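Local coordinates for Lmo2812 protein (Listeria monocytogenes EGD-e, PDB 5ZQA) that probably trims the terminal D-alanine from cell-wall peptides as a serine-type D-Ala-D-Ala carboxypeptidase, a penicillin-binding protein captured here without antibiotic, at residues 80-88 / 128-136; 150-159 / 170-181. All blocks are in the same frame, centred on the assembly; numbering follows the deposited sequence.

Contact 1: 80-88 / 128-136; sequences ELSWDEKLD and ETLGDRLDG
Glu85 OE2 is gripped by two donors: Arg133 NH2 reaches it across the contact at 2.9 Å, on the syn side, while the backbone N of Ser82 meets it on the anti side from 3.0 Å. The other carboxylate oxygen, Glu85 OE1, takes a nearly straight bond from Arg133 NE at 2.7 Å. Arginine thus holds glutamate side-on, NE and NH2 each serving one oxygen, and with the two planes only 26° apart the salt bridge is almost flat. Arg133 NH2 also donates to the carbonyl Glu80 O at 3.0 Å, a more bent bond, and a water joins that same oxygen to Arg133 NH1. All three guanidinium nitrogens are therefore engaged, which fixes the rotation of the group, and the paired carboxylate would be expected to stay ionised. Over one face of the guanidinium, toward its rim, lies Leu81 CD1, 3.7 Å from Arg133 CZ.

The arrangement pins the type I turn of Ser82 to Glu85, and the short strand 86-88 that follows it, against the last turns of helix 124-135; the axes of strand 86-88 and of the helical segment 128-135 stand 111° apart. Strand 86-88 is one half of a two-stranded antiparallel ribbon with 108-110. Beyond the salt bridge the chemistry turns apolar. With CG anti to its backbone N (chi1 162°) and a bend at chi2, Arg133 carries its aliphatic stem across Leu87 at about a right angle, CB meeting Leu87 CD1 at 3.7 Å. One helical turn earlier, Thr129 CG2 packs 3.6 Å from Leu87 CB, while Thr129 OG1 is hydrogen-bonded to the backbone O of Asp125 and the backbone N of Val90.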
loop_
_atom_site.group_PDB
_atom_site.type_symbol
_atom_site.label_atom_id
_atom_site.label_comp_id
_atom_site.label_asym_id
_atom_site.label_seq_id
_atom_site.Cartn_x
_atom_site.Cartn_y
_atom_site.Cartn_z
ATOM N N GLU A 80 -21.617 -5.428 -2.770
ATOM C CA GLU A 80 -21.225 -5.910 -4.090
ATOM C C GLU A 80 -20.189 -7.029 -4.013
ATOM O O GLU A 80 -19.760 -7.551 -5.040
ATOM C CB GLU A 80 -20.655 -4.761 -4.936
ATOM C CG GLU A 80 -21.663 -3.679 -5.284
ATOM C CD GLU A 80 -21.019 -2.376 -5.744
ATOM O OE1 GLU A 80 -19.775 -2.238 -5.661
ATOM O OE2 GLU A 80 -21.770 -1.476 -6.184
ATOM N N LEU A 81 -19.775 -7.366 -2.794
ATOM C CA LEU A 81 -18.712 -8.339 -2.555
ATOM C C LEU A 81 -18.860 -8.869 -1.140
ATOM O O LEU A 81 -19.156 -8.102 -0.224
ATOM C CB LEU A 81 -17.333 -7.695 -2.751
ATOM C CG LEU A 81 -16.082 -8.568 -2.600
ATOM C CD1 LEU A 81 -15.922 -9.516 -3.774
ATOM C CD2 LEU A 81 -14.836 -7.699 -2.444
ATOM N N SER A 82 -18.682 -10.177 -0.960
ATOM C CA SER A 82 -18.733 -10.775 0.367
ATOM C C SER A 82 -17.369 -11.307 0.778
ATOM O O SER A 82 -16.628 -11.834 -0.048
ATOM C CB SER A 82 -19.768 -11.900 0.405
ATOM O OG SER A 82 -21.070 -11.376 0.217
ATOM N N TRP A 83 -17.040 -11.162 2.060
ATOM C CA TRP A 83 -15.757 -11.617 2.566
ATOM C C TRP A 83 -15.566 -13.136 2.436
ATOM O O TRP A 83 -14.430 -13.614 2.419
ATOM C CB TRP A 83 -15.592 -11.210 4.031
ATOM C CG TRP A 83 -15.340 -9.747 4.265
ATOM C CD1 TRP A 83 -16.130 -8.884 4.967
ATOM C CD2 TRP A 83 -14.215 -8.984 3.819
ATOM N NE1 TRP A 83 -15.565 -7.630 4.992
ATOM C CE2 TRP A 83 -14.389 -7.665 4.288
ATOM C CE3 TRP A 83 -13.077 -9.284 3.071
ATOM C CZ2 TRP A 83 -13.475 -6.650 4.028
ATOM C CZ3 TRP A 83 -12.165 -8.272 2.815
ATOM C CH2 TRP A 83 -12.368 -6.971 3.297
ATOM N N ASP A 84 -16.663 -13.888 2.343
ATOM C CA ASP A 84 -16.547 -15.346 2.299
ATOM C C ASP A 84 -16.595 -15.932 0.888
ATOM O O ASP A 84 -16.585 -17.154 0.734
ATOM C CB ASP A 84 -17.648 -15.995 3.148
ATOM C CG ASP A 84 -19.028 -15.813 2.550
ATOM O OD1 ASP A 84 -19.245 -14.811 1.838
ATOM O OD2 ASP A 84 -19.899 -16.678 2.803
ATOM N N GLU A 85 -16.659 -15.093 -0.141
ATOM C CA GLU A 85 -16.540 -15.613 -1.502
ATOM C C GLU A 85 -15.189 -16.290 -1.653
ATOM O O GLU A 85 -14.191 -15.797 -1.128
ATOM C CB GLU A 85 -16.682 -14.508 -2.542
ATOM C CG GLU A 85 -18.033 -13.833 -2.554
ATOM C CD GLU A 85 -18.153 -12.848 -3.692
ATOM O OE1 GLU A 85 -17.653 -13.162 -4.795
ATOM O OE2 GLU A 85 -18.733 -11.768 -3.478
ATOM N N LYS A 86 -15.158 -17.408 -2.374
ATOM C CA LYS A 86 -13.919 -18.151 -2.592
ATOM C C LYS A 86 -13.470 -17.953 -4.027
ATOM O O LYS A 86 -14.225 -18.206 -4.975
ATOM C CB LYS A 86 -14.106 -19.642 -2.288
ATOM C CG LYS A 86 -14.510 -19.919 -0.847
ATOM C CD LYS A 86 -13.295 -19.897 0.061
ATOM C CE LYS A 86 -13.694 -19.893 1.533
ATOM N NZ LYS A 86 -14.526 -21.071 1.908
ATOM N N LEU A 87 -12.236 -17.485 -4.191
ATOM C CA LEU A 87 -11.732 -17.165 -5.510
ATOM C C LEU A 87 -10.475 -17.962 -5.800
ATOM O O LEU A 87 -9.766 -18.363 -4.877
ATOM C CB LEU A 87 -11.438 -15.673 -5.619
ATOM C CG LEU A 87 -12.578 -14.747 -5.240
ATOM C CD1 LEU A 87 -12.069 -13.316 -5.332
ATOM C CD2 LEU A 87 -13.774 -14.964 -6.153
ATOM N N ASP A 88 -10.193 -18.167 -7.079
ATOM C CA ASP A 88 -9.017 -18.928 -7.489
ATOM C C ASP A 88 -7.887 -17.995 -7.858
ATOM O O ASP A 88 -8.067 -17.104 -8.694
ATOM C CB ASP A 88 -9.349 -19.829 -8.675
ATOM C CG ASP A 88 -10.443 -20.818 -8.355
ATOM O OD1 ASP A 88 -10.306 -21.551 -7.355
ATOM O OD2 ASP A 88 -11.457 -20.846 -9.086
ATOM N N GLU A 128 -4.333 -9.508 -7.907
ATOM C CA GLU A 128 -4.852 -9.656 -9.268
ATOM C C GLU A 128 -6.188 -10.394 -9.260
ATOM O O GLU A 128 -7.091 -10.073 -10.038
ATOM C CB GLU A 128 -3.855 -10.402 -10.160
ATOM C CG GLU A 128 -2.582 -9.606 -10.471
ATOM C CD GLU A 128 -2.859 -8.346 -11.261
ATOM O OE1 GLU A 128 -2.146 -7.334 -11.041
ATOM O OE2 GLU A 128 -3.780 -8.356 -12.109
ATOM N N THR A 129 -6.302 -11.364 -8.361
ATOM C CA THR A 129 -7.512 -12.180 -8.239
ATOM C C THR A 129 -8.685 -11.315 -7.767
ATOM O O THR A 129 -9.801 -11.401 -8.291
ATOM C CB THR A 129 -7.294 -13.349 -7.263
ATOM O OG1 THR A 129 -6.243 -14.189 -7.748
ATOM C CG2 THR A 129 -8.561 -14.177 -7.114
ATOM N N LEU A 130 -8.421 -10.461 -6.783
ATOM C CA LEU A 130 -9.444 -9.524 -6.305
ATOM C C LEU A 130 -9.880 -8.528 -7.385
ATOM O O LEU A 130 -11.074 -8.281 -7.560
ATOM C CB LEU A 130 -8.932 -8.776 -5.076
ATOM C CG LEU A 130 -8.727 -9.631 -3.822
ATOM C CD1 LEU A 130 -7.909 -8.887 -2.774
ATOM C CD2 LEU A 130 -10.067 -10.068 -3.243
ATOM N N GLY A 131 -8.920 -7.955 -8.106
ATOM C CA GLY A 131 -9.246 -7.037 -9.181
ATOM C C GLY A 131 -10.098 -7.703 -10.257
ATOM O O GLY A 131 -11.055 -7.106 -10.752
ATOM N N ASP A 132 -9.736 -8.931 -10.624
ATOM C CA ASP A 132 -10.489 -9.702 -11.618
ATOM C C ASP A 132 -11.940 -9.914 -11.186
ATOM O O ASP A 132 -12.871 -9.748 -11.976
ATOM C CB ASP A 132 -9.829 -11.063 -11.855
ATOM C CG ASP A 132 -8.624 -10.989 -12.762
ATOM O OD1 ASP A 132 -8.187 -9.876 -13.120
ATOM O OD2 ASP A 132 -8.105 -12.071 -13.112
ATOM N N ARG A 133 -12.132 -10.278 -9.925
ATOM C CA ARG A 133 -13.472 -10.487 -9.388
ATOM C C ARG A 133 -14.285 -9.198 -9.461
ATOM O O ARG A 133 -15.468 -9.207 -9.800
ATOM C CB ARG A 133 -13.390 -11.000 -7.945
ATOM C CG ARG A 133 -14.675 -10.850 -7.121
ATOM C CD ARG A 133 -15.862 -11.663 -7.664
ATOM N NE ARG A 133 -17.012 -11.445 -6.791
ATOM C CZ ARG A 133 -17.788 -10.368 -6.834
ATOM N NH1 ARG A 133 -17.570 -9.436 -7.754
ATOM N NH2 ARG A 133 -18.795 -10.238 -5.972
ATOM N N LEU A 134 -13.645 -8.075 -9.166
ATOM C CA LEU A 134 -14.374 -6.810 -9.147
ATOM C C LEU A 134 -14.725 -6.269 -10.529
ATOM O O LEU A 134 -15.838 -5.786 -10.729
ATOM C CB LEU A 134 -13.582 -5.759 -8.370
ATOM C CG LEU A 134 -13.571 -5.986 -6.859
ATOM C CD1 LEU A 134 -12.634 -5.000 -6.203
ATOM C CD2 LEU A 134 -14.980 -5.874 -6.288
ATOM N N ASP A 135 -13.795 -6.318 -11.478
ATOM C CA ASP A 135 -14.046 -5.671 -12.772
ATOM C C ASP A 135 -13.401 -6.349 -13.968
ATOM O O ASP A 135 -13.305 -5.746 -15.043
ATOM C CB ASP A 135 -13.594 -4.211 -12.728
ATOM C CG ASP A 135 -14.466 -3.358 -11.826
ATOM O OD1 ASP A 135 -15.590 -2.996 -12.248
ATOM O OD2 ASP A 135 -14.027 -3.038 -10.697
ATOM N N GLY A 136 -12.989 -7.602 -13.800
ATOM C CA GLY A 136 -12.331 -8.336 -14.869
ATOM C C GLY A 136 -11.101 -7.618 -15.394
ATOM O O GLY A 136 -10.324 -7.030 -14.628
HETATM O O HOH W 1 -19.314 -7.010 -7.761
#

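Contact 2: 150-159 / 170-181; sequences LGMSSKTTFV and SAVSTTKDLFLL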
loop_
_atom_site.group_PDB
_atom_site.type_symbol
_atom_site.label_atom_id
_atom_site.label_comp_id
_atom_site.label_asym_id
_atom_site.label_seq_id
_atom_site.Cartn_x
_atom_site.Cartn_y
_atom_site.Cartn_z
ATOM N N LEU A 150 -11.369 10.573 -6.163
ATOM C CA LEU A 150 -10.842 10.912 -4.848
ATOM C C LEU A 150 -10.054 12.210 -4.813
ATOM O O LEU A 150 -9.774 12.733 -3.736
ATOM C CB LEU A 150 -9.949 9.791 -4.336
ATOM C CG LEU A 150 -10.713 8.544 -3.924
ATOM C CD1 LEU A 150 -9.761 7.569 -3.233
ATOM C CD2 LEU A 150 -11.903 8.905 -3.043
ATOM N N GLY A 151 -9.680 12.708 -5.986
ATOM C CA GLY A 151 -8.970 13.972 -6.082
ATOM C C GLY A 151 -7.477 13.870 -6.341
ATOM O O GLY A 151 -6.762 14.870 -6.211
ATOM N N MET A 152 -6.988 12.684 -6.705
ATOM C CA MET A 152 -5.566 12.535 -7.001
ATOM C C MET A 152 -5.224 13.250 -8.310
ATOM O O MET A 152 -6.093 13.465 -9.157
ATOM C CB MET A 152 -5.166 11.062 -7.066
ATOM C CG MET A 152 -5.427 10.304 -5.774
ATOM S SD MET A 152 -5.007 8.548 -5.895
ATOM C CE MET A 152 -3.224 8.584 -5.885
ATOM N N SER A 153 -3.958 13.611 -8.476
ATOM C CA SER A 153 -3.554 14.427 -9.618
ATOM C C SER A 153 -3.341 13.601 -10.884
ATOM O O SER A 153 -3.344 12.362 -10.862
ATOM C CB SER A 153 -2.273 15.207 -9.302
ATOM O OG SER A 153 -1.129 14.401 -9.536
ATOM N N SER A 154 -3.129 14.301 -11.990
ATOM C CA SER A 154 -2.870 13.646 -13.261
ATOM C C SER A 154 -1.504 12.965 -13.318
ATOM O O SER A 154 -1.186 12.295 -14.301
ATOM C CB SER A 154 -2.978 14.655 -14.402
ATOM O OG SER A 154 -1.969 15.640 -14.274
ATOM N N LYS A 155 -0.695 13.107 -12.267
ATOM C CA LYS A 155 0.602 12.446 -12.255
ATOM C C LYS A 155 0.512 10.983 -11.832
ATOM O O LYS A 155 1.486 10.236 -11.971
ATOM C CB LYS A 155 1.578 13.183 -11.339
ATOM C CG LYS A 155 1.984 14.527 -11.895
ATOM C CD LYS A 155 2.952 15.246 -10.976
ATOM C CE LYS A 155 3.327 16.603 -11.556
ATOM N NZ LYS A 155 4.354 17.301 -10.728
ATOM N N THR A 156 -0.634 10.582 -11.293
ATOM C CA THR A 156 -0.833 9.184 -10.889
ATOM C C THR A 156 -1.481 8.348 -11.988
ATOM O O THR A 156 -2.476 8.763 -12.566
ATOM C CB THR A 156 -1.712 9.090 -9.630
ATOM O OG1 THR A 156 -1.006 9.672 -8.530
ATOM C CG2 THR A 156 -2.052 7.622 -9.286
ATOM N N THR A 157 -0.897 7.187 -12.283
ATOM C CA THR A 157 -1.548 6.177 -13.119
ATOM C C THR A 157 -1.271 4.779 -12.580
ATOM O O THR A 157 -0.120 4.409 -12.325
ATOM C CB THR A 157 -1.099 6.234 -14.601
ATOM O OG1 THR A 157 0.324 6.290 -14.667
ATOM C CG2 THR A 157 -1.670 7.447 -15.314
ATOM N N PHE A 158 -2.345 4.024 -12.389
ATOM C CA PHE A 158 -2.276 2.614 -12.019
ATOM C C PHE A 158 -2.359 1.753 -13.269
ATOM O O PHE A 158 -3.062 2.102 -14.219
ATOM C CB PHE A 158 -3.411 2.253 -11.054
ATOM C CG PHE A 158 -3.381 3.028 -9.769
ATOM C CD1 PHE A 158 -2.470 2.707 -8.776
ATOM C CD2 PHE A 158 -4.275 4.070 -9.547
ATOM C CE1 PHE A 158 -2.428 3.410 -7.589
ATOM C CE2 PHE A 158 -4.237 4.786 -8.354
ATOM C CZ PHE A 158 -3.308 4.453 -7.375
ATOM N N VAL A 159 -1.658 0.623 -13.262
ATOM C CA VAL A 159 -1.629 -0.244 -14.444
ATOM C C VAL A 159 -2.150 -1.651 -14.158
ATOM O O VAL A 159 -2.426 -2.414 -15.089
ATOM C CB VAL A 159 -0.192 -0.343 -15.045
ATOM C CG1 VAL A 159 0.332 1.040 -15.450
ATOM C CG2 VAL A 159 0.787 -1.008 -14.079
ATOM N N SER A 170 4.535 1.075 -16.037
ATOM C CA SER A 170 4.644 1.022 -14.577
ATOM C C SER A 170 3.604 1.886 -13.896
ATOM O O SER A 170 3.280 2.978 -14.368
ATOM C CB SER A 170 6.031 1.477 -14.105
ATOM O OG SER A 170 7.051 0.596 -14.531
ATOM N N ALA A 171 3.106 1.401 -12.763
ATOM C CA ALA A 171 2.315 2.231 -11.865
ATOM C C ALA A 171 3.185 3.355 -11.314
ATOM O O ALA A 171 4.282 3.094 -10.819
ATOM C CB ALA A 171 1.756 1.397 -10.735
ATOM N N VAL A 172 2.700 4.588 -11.401
ATOM C CA VAL A 172 3.469 5.730 -10.909
ATOM C C VAL A 172 2.587 6.701 -10.133
ATOM O O VAL A 172 1.365 6.755 -10.328
ATOM C CB VAL A 172 4.170 6.516 -12.055
ATOM C CG1 VAL A 172 5.218 5.642 -12.764
ATOM C CG2 VAL A 172 3.159 7.075 -13.042
ATOM N N SER A 173 3.227 7.480 -9.264
ATOM C CA SER A 173 2.521 8.494 -8.484
ATOM C C SER A 173 3.550 9.470 -7.903
ATOM O O SER A 173 4.712 9.460 -8.308
ATOM C CB SER A 173 1.681 7.828 -7.381
ATOM O OG SER A 173 0.776 8.739 -6.783
ATOM N N THR A 174 3.111 10.311 -6.971
ATOM C CA THR A 174 3.975 11.264 -6.267
ATOM C C THR A 174 3.737 11.120 -4.777
ATOM O O THR A 174 2.711 10.558 -4.385
ATOM C CB THR A 174 3.672 12.711 -6.653
ATOM O OG1 THR A 174 2.338 13.034 -6.239
ATOM C CG2 THR A 174 3.785 12.911 -8.167
ATOM N N THR A 175 4.627 11.645 -3.933
ATOM C CA THR A 175 4.346 11.557 -2.501
ATOM C C THR A 175 3.063 12.297 -2.155
ATOM O O THR A 175 2.326 11.875 -1.266
ATOM C CB THR A 175 5.465 12.114 -1.593
ATOM O OG1 THR A 175 5.546 13.536 -1.714
ATOM C CG2 THR A 175 6.799 11.469 -1.905
ATOM N N LYS A 176 2.792 13.398 -2.854
ATOM C CA LYS A 176 1.573 14.154 -2.606
ATOM C C LYS A 176 0.323 13.314 -2.909
ATOM O O LYS A 176 -0.613 13.272 -2.109
ATOM C CB LYS A 176 1.572 15.451 -3.421
ATOM C CG LYS A 176 2.557 16.492 -2.919
ATOM C CD LYS A 176 2.430 17.776 -3.730
ATOM C CE LYS A 176 3.173 18.921 -3.059
ATOM N NZ LYS A 176 2.661 19.202 -1.680
ATOM N N ASP A 177 0.308 12.633 -4.052
ATOM C CA ASP A 177 -0.849 11.812 -4.402
ATOM C C ASP A 177 -0.971 10.580 -3.496
ATOM O O ASP A 177 -2.082 10.172 -3.136
ATOM C CB ASP A 177 -0.762 11.379 -5.860
ATOM C CG ASP A 177 -1.308 12.417 -6.820
ATOM O OD1 ASP A 177 -2.058 13.328 -6.404
ATOM O OD2 ASP A 177 -1.002 12.292 -8.019
ATOM N N LEU A 178 0.166 9.995 -3.117
ATOM C CA LEU A 178 0.138 8.838 -2.229
ATOM C C LEU A 178 -0.381 9.218 -0.833
ATOM O O LEU A 178 -1.092 8.430 -0.202
ATOM C CB LEU A 178 1.529 8.193 -2.154
ATOM C CG LEU A 178 1.961 7.492 -3.442
ATOM C CD1 LEU A 178 3.423 7.131 -3.346
ATOM C CD2 LEU A 178 1.104 6.254 -3.719
ATOM N N PHE A 179 -0.053 10.419 -0.362
ATOM C CA PHE A 179 -0.639 10.910 0.879
ATOM C C PHE A 179 -2.162 10.980 0.781
ATOM O O PHE A 179 -2.863 10.558 1.692
ATOM C CB PHE A 179 -0.075 12.291 1.241
ATOM C CG PHE A 179 -0.876 13.010 2.295
ATOM C CD1 PHE A 179 -1.067 12.439 3.549
ATOM C CD2 PHE A 179 -1.440 14.239 2.031
ATOM C CE1 PHE A 179 -1.809 13.076 4.520
ATOM C CE2 PHE A 179 -2.189 14.899 3.010
ATOM C CZ PHE A 179 -2.369 14.312 4.255
ATOM N N LEU A 180 -2.663 11.514 -0.331
ATOM C CA LEU A 180 -4.102 11.651 -0.526
ATOM C C LEU A 180 -4.780 10.287 -0.559
ATOM O O LEU A 180 -5.813 10.091 0.085
ATOM C CB LEU A 180 -4.393 12.416 -1.819
ATOM C CG LEU A 180 -5.873 12.679 -2.107
ATOM C CD1 LEU A 180 -6.593 13.262 -0.889
ATOM C CD2 LEU A 180 -5.994 13.615 -3.280
ATOM N N LEU A 181 -4.212 9.349 -1.309
ATOM C CA LEU A 181 -4.791 8.011 -1.375
ATOM C C LEU A 181 -4.822 7.354 -0.002
ATOM O O LEU A 181 -5.835 6.785 0.407
ATOM C CB LEU A 181 -4.009 7.143 -2.351
ATOM C CG LEU A 181 -4.380 5.667 -2.375
ATOM C CD1 LEU A 181 -5.857 5.465 -2.685
ATOM C CD2 LEU A 181 -3.484 4.925 -3.358
HETATM O O HOH W 2 1.136 15.298 -7.416
HETATM O O HOH W 3 1.680 4.459 -15.909
#
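Ser170 O, at the start of the segment 170-181, is touched by Val159 CG1 and linked by a water to Thr157 OG1; at Ala171, Val159 CG2 packs against the backbone N. Val172 then forms a single antiparallel bridge, a hydrogen-bonded pair with Thr157: Val172 N donates to Thr157 O, and Thr157 N to Val172 O, each at 3.0 Å. The side chains of this pair lie alongside each other and point the same way. Next comes a chain of hydroxyls. Ser173 OG, anti to its backbone N (chi1 -168°), donates to Thr156 OG1 at 2.7 Å, and Thr156 OG1 donates in turn to Asp177 OD2. Thr174 is the N-cap of the following helix, its OG1 accepting from Asp177 N, while its CG2 packs on Lys155 CD.

Asp177 illustrates how one buried carboxylate can organise a loop. Its OD2 takes Ser153 OG at 2.6 Å from the syn side and Thr156 OG1 at 2.7 Å from above the carboxylate plane; its OD1 receives Ser153 N at 2.8 Å. Ser153 OG in turn accepts from Lys155 N, an ST turn. Further on, Leu180 CD2 abuts Gly151 O, and Leu181 meets Met152 CE through CB and Phe158 CZ through CD2. Strand 172-173 pairs with 58-59, Phe158 and Leu181 both reach Met67 of helix 65-77, and Leu178 of helix 175-188 rests on strand 246-255.

In the fold
Contact 1 lies toward the periphery, its centre about 18 Å from the centre of the chain, and contact 2 nearer the middle, about 12 Å; their own centres are 24 Å apart and they do not touch. They hold different elements, yet both border helix 65-77, on which Leu81 and Leu134 rest from one and Leu150, through Phe70, from the other. This helix starts just after the predicted nucleophile Ser62, with the predicted base Lys65 on its first turn. In each case a short strand meets irregular chain or helix, but the polar chemistry differs: 80-88 with 128-136 relies on opposite charges, whereas 150-159 with 170-181 surrounds a single carboxylate with neutral donors and adds backbone pairing.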